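Local coordinates for viral macrophage inflammatory protein-II (PDB 2FJ2) that binds a wide range of chemokine receptors, human CXCR4 among them, and blocks infection by several HIV-1 strains, at residues S26-T31 with V40-K45. Sequence-based numbering, arbitrary orientation.
Sequences SSWYPT and VIFLTK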
# COMPACT_ATOMS: atom_id res chain seq x y z
N SER A 26 15.71 -6.74 10.52
CA SER A 26 15.29 -6.62 11.91
C SER A 26 13.98 -7.34 12.19
O SER A 26 13.72 -7.75 13.33
CB SER A 26 15.17 -5.13 12.27
OG SER A 26 14.11 -4.93 13.19
N SER A 27 13.15 -7.52 11.17
CA SER A 27 11.87 -8.21 11.35
C SER A 27 11.05 -8.20 10.07
O SER A 27 11.51 -7.72 9.03
CB SER A 27 11.07 -7.55 12.47
OG SER A 27 10.68 -6.24 12.09
N TRP A 28 9.83 -8.73 10.13
CA TRP A 28 9.02 -8.75 8.90
C TRP A 28 7.53 -8.86 9.15
O TRP A 28 7.08 -9.39 10.17
CB TRP A 28 9.50 -9.92 8.04
CG TRP A 28 9.02 -11.26 8.49
CD1 TRP A 28 9.58 -12.09 9.42
CD2 TRP A 28 7.85 -11.94 8.02
NE1 TRP A 28 8.83 -13.23 9.57
CE2 TRP A 28 7.76 -13.16 8.71
CE3 TRP A 28 6.87 -11.60 7.08
CZ2 TRP A 28 6.72 -14.07 8.48
CZ3 TRP A 28 5.84 -12.51 6.86
CH2 TRP A 28 5.78 -13.72 7.56
N TYR A 29 6.71 -8.38 8.20
CA TYR A 29 5.26 -8.57 8.30
C TYR A 29 4.70 -8.98 6.95
O TYR A 29 5.20 -8.58 5.90
CB TYR A 29 4.55 -7.32 8.81
CG TYR A 29 4.79 -6.07 8.01
CD1 TYR A 29 6.04 -5.47 7.98
CD2 TYR A 29 3.77 -5.47 7.28
CE1 TYR A 29 6.27 -4.32 7.25
CE2 TYR A 29 3.99 -4.32 6.54
CZ TYR A 29 5.24 -3.75 6.53
OH TYR A 29 5.47 -2.61 5.80
N PRO A 30 3.65 -9.80 6.98
CA PRO A 30 3.05 -10.28 5.73
C PRO A 30 2.10 -9.23 5.16
O PRO A 30 1.64 -8.32 5.86
CB PRO A 30 2.26 -11.50 6.20
CG PRO A 30 1.81 -11.11 7.57
CD PRO A 30 2.95 -10.32 8.16
N THR A 31 1.80 -9.34 3.87
CA THR A 31 0.89 -8.31 3.34
C THR A 31 -0.53 -8.86 3.43
O THR A 31 -0.69 -10.04 3.74
CB THR A 31 1.29 -7.89 1.92
OG1 THR A 31 1.18 -8.98 1.00
CG2 THR A 31 2.76 -7.47 1.91
N VAL A 40 5.55 -10.59 1.41
CA VAL A 40 5.99 -10.25 2.75
C VAL A 40 6.92 -9.03 2.68
O VAL A 40 7.57 -8.83 1.66
CB VAL A 40 6.70 -11.42 3.46
CG1 VAL A 40 6.25 -12.74 2.86
CG2 VAL A 40 8.21 -11.26 3.36
N ILE A 41 6.94 -8.24 3.74
CA ILE A 41 7.79 -7.06 3.84
C ILE A 41 8.78 -7.20 5.00
O ILE A 41 8.36 -7.34 6.15
CB ILE A 41 6.98 -5.77 4.07
CG1 ILE A 41 6.06 -5.38 2.92
CG2 ILE A 41 7.91 -4.62 4.40
CD1 ILE A 41 4.96 -4.42 3.31
N PHE A 42 10.06 -7.19 4.68
CA PHE A 42 11.15 -7.28 5.63
C PHE A 42 11.55 -5.91 6.14
O PHE A 42 11.78 -5.01 5.34
CB PHE A 42 12.40 -7.93 5.01
CG PHE A 42 12.18 -9.40 4.71
CD1 PHE A 42 12.15 -9.85 3.40
CD2 PHE A 42 12.01 -10.30 5.75
CE1 PHE A 42 11.93 -11.19 3.13
CE2 PHE A 42 11.78 -11.63 5.47
CZ PHE A 42 11.74 -12.08 4.16
N LEU A 43 11.64 -5.78 7.46
CA LEU A 43 12.11 -4.50 8.01
C LEU A 43 13.62 -4.50 8.19
O LEU A 43 14.18 -5.32 8.92
CB LEU A 43 11.41 -4.24 9.35
CG LEU A 43 9.93 -3.86 9.22
CD1 LEU A 43 9.58 -2.70 10.13
CD2 LEU A 43 9.62 -3.53 7.77
N THR A 44 14.32 -3.58 7.51
CA THR A 44 15.77 -3.50 7.72
C THR A 44 16.04 -2.57 8.89
O THR A 44 15.18 -1.75 9.24
CB THR A 44 16.53 -3.02 6.48
OG1 THR A 44 16.43 -1.59 6.37
CG2 THR A 44 15.92 -3.59 5.21
N LYS A 45 17.22 -2.67 9.51
CA LYS A 45 17.51 -1.95 10.74
C LYS A 45 17.63 -0.44 10.59
O LYS A 45 18.07 0.25 11.52
CB LYS A 45 18.79 -2.52 11.37
CG LYS A 45 18.50 -3.60 12.40
CD LYS A 45 19.67 -4.56 12.56
CE LYS A 45 19.82 -5.45 11.34
NZ LYS A 45 20.30 -6.81 11.71
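Residues 26-30 and 40-44 pair as the two antiparallel strands of a beta hairpin, with Trp28 set beside Phe42 and Tyr29 laid against Ile41. The hairpin supplies the first two strands of the three-stranded sheet, and strand 49-52 follows on the far side of 40-44. Tyr29 and Ile41 form a hydrogen-bonded pair. Tyr29 N donates to Ile41 O at 2.8 Å, and Ile41 N returns a nearly straight bond to Tyr29 O (N-H...O 171°). Leu43 N donates to Ser27 O. Beyond it the regular pairing breaks. Ser26 and Ser27 both face Leu43, a classic beta bulge. Leu43 O takes a 2.6 Å bond from Ser26 N and only a weak one from Ser27 N.

This is the sheet of the CC chemokine fold, in which helix 57-65 packs across one face. Trp28, Val40 and Phe42 lie on that face, where Val59 of the helix touches both Val40 and Phe42. Trp28 CB sits 3.4 Å from Phe42 CD2. The five-membered ring of Trp28 and the Phe42 ring meet obliquely, their planes at 54°. The six-membered ring of the indole extends toward Val40, and its CE3 lies 3.6 Å from Val40 CB.

Ser27, Tyr29, Ile41 and Leu43 occupy the other face. Tyr29 CG stands between its backbone N and carbonyl carbon (chi1 56°), which swings the phenol across to the neighbouring strand. Ile41 CB makes a CH-pi contact over one face of the Tyr29 ring, 3.9 Å from its centroid. Leu43 CD2 meets the ring edge near its plane, 3.5 Å from Tyr29 CE1. On this side Ile41 also packs on Pro8 of the second subunit.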